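Local coordinates for protein Emp47p (form2) (Saccharomyces cerevisiae, PDB 2A6Z) that acts as a calcium-independent cargo receptor through a carbohydrate recognition domain, and is probably involved in the secretion of glycoproteins, at residues L110-N115 against C146-Q151; P120-Q125 against V179-R184; V72-Q77 against A203-A208; V40-Q45 against V197-G202; K96-G101 against V133-I138. One frame throughout, in Å; residues are numbered along the deposited sequence.

Contact 1. Residues L110-N115 against C146-Q151; sequences LLVDNN and CLMGYQ
V112 and M148 bring the two backbones to 7.9 Å between CA atoms, and the touching parts, 112-114 and 148-151, run at 73° to each other, so the contact is made by side chains rather than by strand pairing. At its centre V112 CG1 lies over one face of the Y150 ring, 3.6 Å from the centroid and displaced toward the rim, a CH-pi contact. The anti placement of CG1 relative to the backbone N of V112 (chi1 173°) carries this methyl to the ring, while V112 CG2 meets M148 SD at 4.2 Å. Y150 OH comes within 3.1 Å of N114 N, but the angle is too poor for a hydrogen bond. Beyond the ring, one water bridges the two amides: it accepts from N114 ND2 at 3.0 Å and donates to Q151 OE1 at 2.8 Å. Both amides also bind the backbone of G76, ND2 to its O and OE1 to its N. An Asx turn, D113 OD2 accepting from N115 N at 3.0 Å, accompanies the contact, and OD2 also meets Y139 OH. The whole packs strand 108-113 against the loop following strand 144-147 in a legume-lectin-like beta sandwich.

Contact 2. Residues P120-Q125 against V179-R184; sequences PTLRGQ and VCFQTR
The F181 ring is met obliquely by strand 121-125, neither squarely on a face nor at an edge: L122 CD2 stands 3.8 Å from F181 CE2, and the G124 backbone runs past the same end of the ring. G124 carries no side chain, and F181 CZ settles 4.1 Å from G124 CA. A second aromatic, F143, meets F181 with the ring planes about 80° apart. L122 CD2, in the conformer described, also touches C180 SG at 4.0 Å, so one methyl rests against both the sulfur and the ring. C180 and F181 can both turn inward because they form a classic beta bulge opposite V173, which breaks the usual in-and-out order of a strand. On the far side of strand 121-125, R123 NE donates to T121 OG1 at 3.0 Å, with the hydroxyl tilted 19° from the guanidinium plane, while R123 NH1 reaches S142 OG. The strands run nearly parallel, 15° apart and 8.3 Å between axes, but belong to different sheets of the sandwich. Strand 178-183 is outermost in one, next to strand 170-175; strand 121-128 lies between 108-113 and the outermost strand 144-147 of the other, whose C146 is joined to C180 by a disulfide.

Contact 3. Residues V72-Q77 against A203-A208; sequences VGYSGQ and AVNNNA
Y74 meets N207 in the dense part of this contact, where one methylene is laid squarely on an aromatic ring. N207 CB sits over the ring centre, 3.4 Å from the centroid and only 7° off the normal, a CH-pi contact in which the ring carbons are almost evenly spaced about the CB atom. With CG anti to the backbone N (chi1 -175°), the Y74 side chain extends across to the loop 203-208. Its end is fixed as well: N205 ND2 donates to Y74 OH at 2.9 Å along a nearly straight path, with the hydroxyl lying close to the amide plane. N207 itself is held by its loop. Its ND2 bonds V204 O at 3.0 Å, on a lone pair in the carbonyl plane, and its backbone N bonds the same oxygen at 2.9 Å; the amide then reaches outward, ND2 to N201 O and OD1 to E209 N.

The remainder is looser and faces solvent. Near G73 a water bridges the segments, donating to G73 O and accepting from A208 N, each at 2.9 Å. At the other end V204 CG1 merely brushes Q77 O at 3.7 Å. These are two loops at the surface of the lectin sandwich, far from its centre. Their chemistry is mostly polar: one asparagine bonds the phenol across the contact and another bonds carbonyls of its own loop, which suggests that directed bonds, together with the ring-methylene packing, set the relation of the two loops.

Contact 4. Residues V40-Q45 against V197-G202; sequences VLTSNQ and VTAQNG
L41 has CG anti to its carbonyl carbon, which sends its end toward A199 and V197; T42 CG2, placed likewise, is brought to the strand backbone; and N201, with CG between its own N and carbonyl carbon (chi1 57°), swings its amide to the N44 carbonyl. The setting is the beta sandwich of a legume-like lectin, in which a loop leaving strand 38-40 of one sheet runs alongside the end of strand 192-200 in the other, their directions 4° apart. L41 CD1 rests against A199 CB at 3.9 Å and V197 CG2 at 4.0 Å, a small apolar cluster that I82 extends. T42 CG2 presses on the strand backbone, 3.6 Å from A199 O and 3.7 Å from Q200 CA. The threonine hydroxyl serves another purpose: T42 OG1 bonds E209 O and F211 N, tying the loop to the beginning of strand 210-220. N201 spans three places at once. Its OD1 accepts from S47 N, and its ND2 bonds E209 O as well as the loop carbonyl of N44, a buried amide thus well supplied with partners. That last bond is nearly straight: N201 ND2 to N44 O measures 2.9 Å, with the oxygen in the amide plane but the donor 35° above the carbonyl plane.

Contact 5. Residues K96-G101 against V133-I138; sequences KQLYNG and VDKTKI
L98 reaches from a type I' beta turn, residues L98 to G101, into the chain around a short 3-10 segment, 135-137. Its two methyls divide the work: CD2 meets V133 CG2 at 3.9 Å, while CD1 lies 3.9 Å from K135 CD and 4.2 Å from I138 CD1. With CG anti to the backbone N, chi1 178° carries CG of the leucine toward 133-138, and chi2 57° then spreads the methyls between V133 and the K135/I138 pair. I138 CD1 also touches the Y99 ring at its edge, 4.3 Å from CE2. Running past L98 in the opposite sense, the lysine chain bends at chi3 and ends in a short bond, K135 NZ to Q97 O at 2.6 Å, with the donor nearly along the C=O axis. K135, an exposed residue, thus supplies the polar bond, while buried L98 and I138 supply apolar packing.

The next shell sets these groups in place. L98 and G101 exchange two backbone bonds across the turn, and Q97 and L98 form a classic bulge opposite G101. The turn is held to the sheet by Y99 O, which accepts from T198 OG1, and by N100 ND2, bonded to E30 OE1 and G49 O. W85 and V103 also pack against L98, and V103 against V133 as well. The 3-10 segment begins with an Asx turn, in which T136 N donates to D134 OD1 at 2.9 Å on the anti side, 31° out of the carboxylate plane.

From the N terminus, 40-45 opens contact 4 and 72-77 opens contact 3; these close the longest loops, with 197-202 and 203-208, and cross each other. Inside both loops come 96-101, 110-115 and 120-125, then, in the same order, their partners 133-138, 146-151 and 179-184, so contacts 5, 1 and 2 cross one another and nest within contacts 3 and 4. Contacts 2 and 4 bind one sheet of the sandwich to elements of the other. Contact 1 joins strand 108-113 to the loop after strand 144-147 and shares a disulfide with contact 2. Contact 3 gathers surface loops and touches contacts 1 and 4. Contact 5 joins connecting loops and touches contacts 1, 2 and 4.

Contact 1. Residues L110-N115 against C146-Q151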
# COMPACT_ATOMS: atom_id res chain seq x y z
N LEU A 110 0.44 -5.53 0.55
CA LEU A 110 0.50 -5.56 -0.93
C LEU A 110 1.82 -4.90 -1.31
O LEU A 110 2.02 -3.72 -1.00
CB LEU A 110 -0.66 -4.80 -1.56
CG LEU A 110 -2.03 -5.34 -1.22
CD1 LEU A 110 -3.13 -4.48 -1.83
CD2 LEU A 110 -2.22 -6.78 -1.69
N LEU A 111 2.68 -5.66 -1.98
CA LEU A 111 4.02 -5.19 -2.32
C LEU A 111 4.12 -4.96 -3.82
O LEU A 111 3.85 -5.91 -4.60
CB LEU A 111 5.07 -6.22 -1.90
CG LEU A 111 6.51 -5.90 -2.33
CD1 LEU A 111 7.03 -4.63 -1.67
CD2 LEU A 111 7.41 -7.09 -1.96
N VAL A 112 4.53 -3.77 -4.23
CA VAL A 112 4.89 -3.49 -5.61
C VAL A 112 6.41 -3.33 -5.64
O VAL A 112 6.99 -2.49 -4.97
CB VAL A 112 4.16 -2.25 -6.15
CG1 VAL A 112 4.69 -1.89 -7.52
CG2 VAL A 112 2.66 -2.47 -6.15
N ASP A 113 7.06 -4.21 -6.42
CA ASP A 113 8.53 -4.18 -6.51
C ASP A 113 8.93 -4.93 -7.75
O ASP A 113 8.11 -5.49 -8.50
CB ASP A 113 9.23 -4.68 -5.24
CG ASP A 113 9.52 -6.18 -5.28
OD1 ASP A 113 8.59 -6.96 -5.56
OD2 ASP A 113 10.71 -6.54 -5.07
N ASN A 114 10.27 -4.98 -7.99
CA ASN A 114 10.74 -5.62 -9.21
C ASN A 114 11.94 -6.54 -8.94
O ASN A 114 12.60 -6.94 -9.90
CB ASN A 114 11.05 -4.61 -10.31
CG ASN A 114 12.28 -3.77 -10.07
OD1 ASN A 114 13.04 -4.02 -9.15
ND2 ASN A 114 12.43 -2.76 -10.92
N ASN A 115 12.24 -6.83 -7.68
CA ASN A 115 13.44 -7.61 -7.34
C ASN A 115 13.22 -9.11 -7.31
O ASN A 115 14.19 -9.83 -7.03
CB ASN A 115 13.99 -7.12 -5.98
CG ASN A 115 15.51 -7.33 -5.88
OD1 ASN A 115 16.24 -7.22 -6.86
ND2 ASN A 115 15.93 -7.58 -4.68
N CYS A 146 0.32 -10.56 -9.55
CA CYS A 146 0.23 -10.34 -10.98
C CYS A 146 1.46 -9.57 -11.42
O CYS A 146 2.11 -8.87 -10.63
CB CYS A 146 -1.06 -9.60 -11.38
SG CYS A 146 -1.17 -7.90 -10.77
N LEU A 147 1.75 -9.66 -12.73
CA LEU A 147 2.72 -8.73 -13.32
C LEU A 147 2.13 -7.34 -13.29
O LEU A 147 0.93 -7.14 -13.54
CB LEU A 147 3.03 -9.15 -14.76
CG LEU A 147 3.55 -10.58 -14.91
CD1 LEU A 147 3.81 -10.86 -16.40
CD2 LEU A 147 4.81 -10.82 -14.09
N MET A 148 2.98 -6.35 -12.99
CA MET A 148 2.55 -4.97 -12.96
C MET A 148 3.75 -4.07 -13.22
O MET A 148 4.63 -3.93 -12.38
CB MET A 148 1.94 -4.60 -11.59
CG MET A 148 1.40 -3.18 -11.72
SD MET A 148 1.03 -2.51 -10.05
CE MET A 148 0.71 -0.81 -10.48
N GLY A 149 3.76 -3.43 -14.41
CA GLY A 149 4.83 -2.45 -14.65
C GLY A 149 4.48 -1.14 -13.91
O GLY A 149 3.33 -0.67 -13.90
N TYR A 150 5.46 -0.55 -13.27
CA TYR A 150 5.24 0.67 -12.47
C TYR A 150 6.35 1.69 -12.61
O TYR A 150 6.15 2.85 -12.27
CB TYR A 150 4.96 0.35 -10.97
CG TYR A 150 6.17 -0.29 -10.36
CD1 TYR A 150 7.13 0.49 -9.67
CD2 TYR A 150 6.41 -1.67 -10.46
CE1 TYR A 150 8.26 -0.06 -9.12
CE2 TYR A 150 7.58 -2.20 -9.91
CZ TYR A 150 8.49 -1.42 -9.23
OH TYR A 150 9.61 -2.02 -8.75
N GLN A 151 7.58 1.31 -12.98
CA GLN A 151 8.67 2.28 -12.89
C GLN A 151 8.61 3.28 -14.01
O GLN A 151 8.15 2.97 -15.11
CB GLN A 151 10.09 1.62 -13.02
CG GLN A 151 10.44 0.83 -11.75
CD GLN A 151 11.90 0.46 -11.82
OE1 GLN A 151 12.39 0.01 -12.84
NE2 GLN A 151 12.61 0.63 -10.71
O HOH W 1 10.81 -2.19 -13.40

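Contact 2. Residues P120-Q125 against V179-R184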
# COMPACT_ATOMS: atom_id res chain seq x y z
N PRO A 120 8.72 -6.90 -12.46
CA PRO A 120 7.75 -5.99 -11.78
C PRO A 120 6.43 -6.70 -11.52
O PRO A 120 5.76 -7.19 -12.45
CB PRO A 120 7.64 -4.84 -12.75
CG PRO A 120 8.90 -4.87 -13.56
CD PRO A 120 9.24 -6.34 -13.71
N THR A 121 6.03 -6.68 -10.24
CA THR A 121 4.83 -7.37 -9.80
C THR A 121 4.10 -6.55 -8.73
O THR A 121 4.70 -5.70 -8.05
CB THR A 121 5.14 -8.74 -9.18
OG1 THR A 121 6.22 -8.66 -8.23
CG2 THR A 121 5.56 -9.77 -10.22
N LEU A 122 2.82 -6.89 -8.57
CA LEU A 122 2.04 -6.61 -7.36
C LEU A 122 1.78 -7.94 -6.72
O LEU A 122 1.21 -8.85 -7.34
CB LEU A 122 0.74 -5.85 -7.73
CG LEU A 122 -0.01 -5.33 -6.47
CD1 LEU A 122 -0.93 -4.19 -6.92
CD2 LEU A 122 -0.86 -6.39 -5.76
N ARG A 123 2.16 -8.07 -5.45
CA ARG A 123 2.04 -9.32 -4.73
C ARG A 123 1.26 -9.10 -3.44
O ARG A 123 1.43 -8.09 -2.74
CB ARG A 123 3.44 -9.84 -4.35
CG ARG A 123 4.21 -10.36 -5.56
CD ARG A 123 5.72 -10.48 -5.26
NE ARG A 123 6.39 -11.06 -6.49
CZ ARG A 123 6.53 -12.34 -6.74
NH1 ARG A 123 6.07 -13.28 -5.90
NH2 ARG A 123 7.16 -12.70 -7.88
N GLY A 124 0.48 -10.11 -3.08
CA GLY A 124 -0.18 -10.15 -1.75
C GLY A 124 0.59 -11.08 -0.83
O GLY A 124 0.98 -12.19 -1.20
N GLN A 125 0.77 -10.59 0.39
CA GLN A 125 1.45 -11.32 1.44
C GLN A 125 0.56 -11.29 2.72
O GLN A 125 -0.08 -10.25 2.97
CB GLN A 125 2.81 -10.72 1.82
CG GLN A 125 3.68 -10.32 0.62
CD GLN A 125 4.28 -11.38 -0.25
OE1 GLN A 125 4.28 -11.25 -1.47
NE2 GLN A 125 4.85 -12.44 0.36
N VAL A 179 -8.45 -6.92 -13.15
CA VAL A 179 -8.14 -7.81 -12.04
C VAL A 179 -6.70 -8.24 -12.06
O VAL A 179 -6.18 -8.69 -13.06
CB VAL A 179 -9.12 -9.02 -12.01
CG1 VAL A 179 -9.11 -9.81 -13.27
CG2 VAL A 179 -8.79 -9.92 -10.83
N CYS A 180 -6.06 -8.15 -10.87
CA CYS A 180 -4.72 -8.63 -10.59
C CYS A 180 -4.79 -10.02 -9.95
O CYS A 180 -4.23 -10.98 -10.46
CB CYS A 180 -4.01 -7.62 -9.70
SG CYS A 180 -2.36 -8.10 -9.10
N PHE A 181 -5.57 -10.10 -8.85
CA PHE A 181 -5.81 -11.40 -8.23
C PHE A 181 -7.12 -11.31 -7.44
O PHE A 181 -7.58 -10.25 -7.09
CB PHE A 181 -4.63 -11.86 -7.36
CG PHE A 181 -4.34 -11.03 -6.10
CD1 PHE A 181 -5.15 -11.11 -4.96
CD2 PHE A 181 -3.22 -10.21 -6.05
CE1 PHE A 181 -4.86 -10.43 -3.80
CE2 PHE A 181 -2.91 -9.49 -4.84
CZ PHE A 181 -3.75 -9.66 -3.75
N GLN A 182 -7.63 -12.49 -7.11
CA GLN A 182 -8.75 -12.57 -6.15
C GLN A 182 -8.70 -13.89 -5.42
O GLN A 182 -8.17 -14.89 -5.93
CB GLN A 182 -10.11 -12.37 -6.83
CG GLN A 182 -10.52 -13.50 -7.75
CD GLN A 182 -11.90 -13.28 -8.33
OE1 GLN A 182 -12.14 -12.25 -8.94
NE2 GLN A 182 -12.77 -14.27 -8.13
N THR A 183 -9.30 -13.92 -4.24
CA THR A 183 -9.34 -15.15 -3.43
C THR A 183 -10.46 -15.05 -2.42
O THR A 183 -10.86 -13.96 -2.01
CB THR A 183 -7.99 -15.35 -2.71
OG1 THR A 183 -8.01 -16.64 -2.02
CG2 THR A 183 -7.70 -14.28 -1.65
N ARG A 184 -10.92 -16.22 -1.97
CA ARG A 184 -11.85 -16.34 -0.86
C ARG A 184 -11.18 -17.09 0.31
O ARG A 184 -11.84 -17.47 1.28
CB ARG A 184 -13.15 -17.06 -1.27
CG ARG A 184 -13.98 -16.15 -2.18
CD ARG A 184 -15.32 -16.77 -2.55
NE ARG A 184 -16.16 -15.92 -3.37
CZ ARG A 184 -16.11 -15.90 -4.70
NH1 ARG A 184 -15.23 -16.65 -5.32
NH2 ARG A 184 -16.91 -15.09 -5.41

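Contact 3. Residues V72-Q77 against A203-A208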
# COMPACT_ATOMS: atom_id res chain seq x y z
N VAL A 72 8.59 7.49 -10.19
CA VAL A 72 9.29 8.26 -11.23
C VAL A 72 10.78 8.33 -10.88
O VAL A 72 11.18 8.19 -9.72
CB VAL A 72 8.71 9.70 -11.42
CG1 VAL A 72 7.31 9.59 -12.02
CG2 VAL A 72 8.69 10.45 -10.11
N GLY A 73 11.57 8.59 -11.92
CA GLY A 73 12.97 8.96 -11.73
C GLY A 73 13.97 7.85 -11.87
O GLY A 73 15.19 8.17 -11.83
N TYR A 74 13.55 6.60 -12.05
CA TYR A 74 14.52 5.53 -12.16
C TYR A 74 13.88 4.30 -12.86
O TYR A 74 12.77 3.91 -12.59
CB TYR A 74 14.99 5.05 -10.78
CG TYR A 74 16.08 4.03 -10.87
CD1 TYR A 74 17.36 4.42 -11.26
CD2 TYR A 74 15.86 2.68 -10.62
CE1 TYR A 74 18.39 3.52 -11.37
CE2 TYR A 74 16.92 1.77 -10.75
CZ TYR A 74 18.17 2.19 -11.12
OH TYR A 74 19.18 1.27 -11.22
N SER A 75 14.67 3.72 -13.76
CA SER A 75 14.28 2.43 -14.37
C SER A 75 15.44 1.47 -14.17
O SER A 75 16.57 1.77 -14.52
CB SER A 75 14.15 2.62 -15.89
OG SER A 75 13.89 1.40 -16.53
N GLY A 76 15.13 0.32 -13.60
CA GLY A 76 16.12 -0.73 -13.36
C GLY A 76 15.72 -1.51 -12.10
O GLY A 76 14.99 -1.12 -11.23
N GLN A 77 16.14 -2.75 -12.04
CA GLN A 77 15.88 -3.56 -10.84
C GLN A 77 16.54 -3.00 -9.63
O GLN A 77 17.70 -2.61 -9.63
CB GLN A 77 16.35 -4.99 -11.13
CG GLN A 77 15.87 -5.86 -9.91
CD GLN A 77 16.25 -7.30 -10.41
OE1 GLN A 77 16.12 -8.28 -9.76
NE2 GLN A 77 16.67 -7.28 -11.70
N ALA A 203 19.79 1.27 -2.01
CA ALA A 203 21.08 1.81 -2.44
C ALA A 203 21.55 1.24 -3.78
O ALA A 203 22.63 1.61 -4.22
CB ALA A 203 22.15 1.53 -1.40
N VAL A 204 20.76 0.39 -4.45
CA VAL A 204 21.23 -0.17 -5.71
C VAL A 204 21.45 0.96 -6.74
O VAL A 204 20.55 1.76 -6.97
CB VAL A 204 20.25 -1.21 -6.23
CG1 VAL A 204 20.68 -1.68 -7.61
CG2 VAL A 204 20.27 -2.43 -5.29
N ASN A 205 22.64 0.94 -7.35
CA ASN A 205 23.03 1.91 -8.34
C ASN A 205 22.86 3.34 -7.86
O ASN A 205 22.72 4.20 -8.72
CB ASN A 205 22.25 1.65 -9.61
CG ASN A 205 22.65 0.43 -10.38
OD1 ASN A 205 23.85 0.09 -10.32
ND2 ASN A 205 21.71 -0.21 -11.09
N ASN A 206 22.89 3.64 -6.58
CA ASN A 206 22.62 5.01 -6.08
C ASN A 206 21.37 5.57 -6.72
O ASN A 206 21.22 6.75 -7.04
CB ASN A 206 23.84 5.91 -6.34
CG ASN A 206 24.93 5.76 -5.28
OD1 ASN A 206 24.79 5.22 -4.18
ND2 ASN A 206 26.05 6.26 -5.74
N ASN A 207 20.36 4.68 -6.93
CA ASN A 207 19.12 5.14 -7.55
C ASN A 207 18.41 6.14 -6.65
O ASN A 207 18.52 6.15 -5.43
CB ASN A 207 18.15 3.94 -7.86
CG ASN A 207 17.41 3.48 -6.61
OD1 ASN A 207 16.29 3.97 -6.38
ND2 ASN A 207 17.95 2.57 -5.83
N ALA A 208 17.58 6.96 -7.30
CA ALA A 208 16.71 7.91 -6.64
C ALA A 208 15.25 7.67 -7.01
O ALA A 208 14.50 8.62 -7.28
CB ALA A 208 17.10 9.38 -6.95
O HOH W 2 17.43 7.70 -10.10

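Contact 4. Residues V40-Q45 against V197-G202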
# COMPACT_ATOMS: atom_id res chain seq x y z
N VAL A 40 5.61 12.54 -1.36
CA VAL A 40 6.78 11.80 -1.82
C VAL A 40 7.30 10.96 -0.68
O VAL A 40 7.66 11.51 0.35
CB VAL A 40 7.85 12.77 -2.32
CG1 VAL A 40 9.07 12.00 -2.74
CG2 VAL A 40 7.33 13.61 -3.48
N LEU A 41 7.34 9.64 -0.88
CA LEU A 41 7.79 8.76 0.16
C LEU A 41 9.31 8.62 0.18
O LEU A 41 9.90 8.44 1.23
CB LEU A 41 7.14 7.37 0.00
CG LEU A 41 5.60 7.40 0.14
CD1 LEU A 41 5.06 6.00 -0.18
CD2 LEU A 41 5.15 7.85 1.49
N THR A 42 9.90 8.60 -1.04
CA THR A 42 11.38 8.38 -1.13
C THR A 42 12.01 9.47 -1.89
O THR A 42 12.26 9.39 -3.07
CB THR A 42 11.61 6.96 -1.75
OG1 THR A 42 11.00 6.82 -3.06
CG2 THR A 42 11.14 5.87 -0.81
N SER A 43 12.31 10.58 -1.15
CA SER A 43 12.69 11.82 -1.81
C SER A 43 14.18 11.95 -2.15
O SER A 43 14.52 12.94 -2.81
CB SER A 43 12.26 13.00 -0.93
OG SER A 43 12.85 12.97 0.34
N ASN A 44 15.08 11.06 -1.76
CA ASN A 44 16.47 11.14 -2.16
C ASN A 44 17.07 9.74 -2.22
O ASN A 44 16.39 8.73 -2.05
CB ASN A 44 17.20 12.08 -1.20
CG ASN A 44 17.38 11.65 0.19
OD1 ASN A 44 17.34 10.51 0.55
ND2 ASN A 44 17.78 12.65 1.05
N GLN A 45 18.39 9.63 -2.50
CA GLN A 45 19.05 8.32 -2.61
C GLN A 45 19.02 7.61 -1.27
O GLN A 45 19.50 8.18 -0.29
CB GLN A 45 20.51 8.48 -3.07
CG GLN A 45 20.53 9.02 -4.51
CD GLN A 45 21.95 9.36 -4.92
OE1 GLN A 45 22.08 10.03 -5.95
NE2 GLN A 45 22.98 8.96 -4.17
N VAL A 197 0.76 3.32 3.73
CA VAL A 197 1.67 3.01 2.63
C VAL A 197 3.08 3.41 3.07
O VAL A 197 3.28 4.41 3.75
CB VAL A 197 1.25 3.68 1.31
CG1 VAL A 197 1.20 5.22 1.47
CG2 VAL A 197 2.14 3.28 0.16
N THR A 198 4.05 2.56 2.70
CA THR A 198 5.44 2.79 3.09
C THR A 198 6.29 2.46 1.87
O THR A 198 5.93 1.66 1.00
CB THR A 198 5.84 1.91 4.29
OG1 THR A 198 5.79 0.53 3.94
CG2 THR A 198 4.92 2.14 5.47
N ALA A 199 7.49 3.06 1.82
CA ALA A 199 8.37 2.75 0.66
C ALA A 199 9.81 3.01 1.07
O ALA A 199 10.12 3.77 1.98
CB ALA A 199 8.03 3.53 -0.59
N GLN A 200 10.70 2.35 0.30
CA GLN A 200 12.12 2.56 0.39
C GLN A 200 12.68 2.44 -1.04
O GLN A 200 12.15 1.65 -1.83
CB GLN A 200 12.80 1.56 1.32
CG GLN A 200 12.81 0.13 0.71
CD GLN A 200 13.25 -0.96 1.63
OE1 GLN A 200 13.08 -0.78 2.86
NE2 GLN A 200 13.78 -2.04 1.02
N ASN A 201 13.77 3.14 -1.34
CA ASN A 201 14.42 2.93 -2.61
C ASN A 201 15.77 2.23 -2.53
O ASN A 201 16.29 1.80 -3.58
CB ASN A 201 14.47 4.20 -3.48
CG ASN A 201 15.14 5.36 -2.82
OD1 ASN A 201 15.81 5.21 -1.79
ND2 ASN A 201 15.00 6.54 -3.42
N GLY A 202 16.30 2.08 -1.34
CA GLY A 202 17.59 1.34 -1.14
C GLY A 202 18.72 2.03 -1.83
O GLY A 202 18.68 3.22 -2.14

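Contact 5. Residues K96-G101 against V133-I138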
# COMPACT_ATOMS: atom_id res chain seq x y z
N LYS A 96 9.57 -1.03 11.46
CA LYS A 96 9.95 -0.44 10.19
C LYS A 96 10.81 -1.38 9.35
O LYS A 96 11.43 -0.89 8.40
CB LYS A 96 10.65 0.88 10.40
CG LYS A 96 9.92 1.89 11.28
CD LYS A 96 8.75 2.53 10.52
CE LYS A 96 7.92 3.37 11.48
NZ LYS A 96 7.06 4.39 10.77
N GLN A 97 10.90 -2.65 9.65
CA GLN A 97 11.88 -3.49 9.02
C GLN A 97 11.51 -4.10 7.70
O GLN A 97 12.37 -4.75 7.06
CB GLN A 97 12.23 -4.65 9.98
CG GLN A 97 12.86 -4.21 11.29
CD GLN A 97 13.24 -5.38 12.15
OE1 GLN A 97 14.27 -6.03 11.89
NE2 GLN A 97 12.37 -5.75 13.11
N LEU A 98 10.28 -3.91 7.21
CA LEU A 98 9.84 -4.52 5.94
C LEU A 98 9.31 -3.41 5.04
O LEU A 98 8.21 -2.91 5.23
CB LEU A 98 8.75 -5.56 6.26
CG LEU A 98 8.14 -6.27 5.02
CD1 LEU A 98 9.23 -6.95 4.20
CD2 LEU A 98 7.09 -7.24 5.51
N TYR A 99 10.17 -2.96 4.09
CA TYR A 99 9.82 -1.82 3.24
C TYR A 99 9.34 -0.66 4.08
O TYR A 99 8.40 0.10 3.72
CB TYR A 99 8.74 -2.18 2.12
CG TYR A 99 9.31 -3.26 1.23
CD1 TYR A 99 10.10 -2.92 0.14
CD2 TYR A 99 9.16 -4.61 1.51
CE1 TYR A 99 10.66 -3.88 -0.67
CE2 TYR A 99 9.73 -5.58 0.72
CZ TYR A 99 10.49 -5.19 -0.38
OH TYR A 99 11.05 -6.21 -1.14
N ASN A 100 10.04 -0.39 5.18
CA ASN A 100 9.72 0.72 6.10
C ASN A 100 8.35 0.61 6.74
O ASN A 100 7.81 1.60 7.20
CB ASN A 100 9.93 2.07 5.39
CG ASN A 100 9.92 3.23 6.41
OD1 ASN A 100 10.62 3.13 7.45
ND2 ASN A 100 9.19 4.27 6.12
N GLY A 101 7.85 -0.62 6.84
CA GLY A 101 6.67 -1.00 7.56
C GLY A 101 6.92 -2.26 8.38
O GLY A 101 8.07 -2.68 8.52
N VAL A 133 7.99 -12.15 9.16
CA VAL A 133 8.15 -12.91 7.91
C VAL A 133 9.65 -13.02 7.56
O VAL A 133 10.50 -12.21 7.93
CB VAL A 133 7.35 -12.28 6.80
CG1 VAL A 133 5.86 -12.13 7.15
CG2 VAL A 133 7.90 -10.90 6.45
N ASP A 134 9.95 -14.06 6.80
CA ASP A 134 11.31 -14.31 6.31
C ASP A 134 11.45 -13.53 5.01
O ASP A 134 10.88 -13.91 3.98
CB ASP A 134 11.52 -15.78 6.11
CG ASP A 134 12.96 -16.12 5.72
OD1 ASP A 134 13.65 -15.21 5.20
OD2 ASP A 134 13.32 -17.27 5.94
N LYS A 135 12.20 -12.44 4.99
CA LYS A 135 12.30 -11.63 3.80
C LYS A 135 12.95 -12.39 2.67
O LYS A 135 12.67 -12.03 1.51
CB LYS A 135 13.05 -10.32 4.10
CG LYS A 135 12.24 -9.42 5.02
CD LYS A 135 12.88 -8.04 5.10
CE LYS A 135 13.37 -7.70 6.48
NZ LYS A 135 14.23 -6.45 6.41
N THR A 136 13.77 -13.40 3.00
CA THR A 136 14.45 -14.11 1.95
C THR A 136 13.49 -15.05 1.21
O THR A 136 13.92 -15.58 0.19
CB THR A 136 15.64 -14.95 2.47
OG1 THR A 136 15.16 -16.00 3.31
CG2 THR A 136 16.57 -14.09 3.31
N LYS A 137 12.27 -15.26 1.66
CA LYS A 137 11.30 -16.13 1.03
C LYS A 137 10.05 -15.38 0.51
O LYS A 137 9.06 -16.02 0.16
CB LYS A 137 10.87 -17.24 1.99
CG LYS A 137 12.10 -18.07 2.44
CD LYS A 137 11.62 -19.19 3.37
CE LYS A 137 12.67 -20.15 3.88
NZ LYS A 137 13.69 -20.56 2.92
N ILE A 138 10.12 -14.04 0.52
CA ILE A 138 8.88 -13.29 0.26
C ILE A 138 8.25 -13.65 -1.09
O ILE A 138 7.03 -13.76 -1.14
CB ILE A 138 9.20 -11.79 0.38
CG1 ILE A 138 7.92 -10.95 0.49
CG2 ILE A 138 10.17 -11.25 -0.67
CD1 ILE A 138 8.21 -9.56 1.05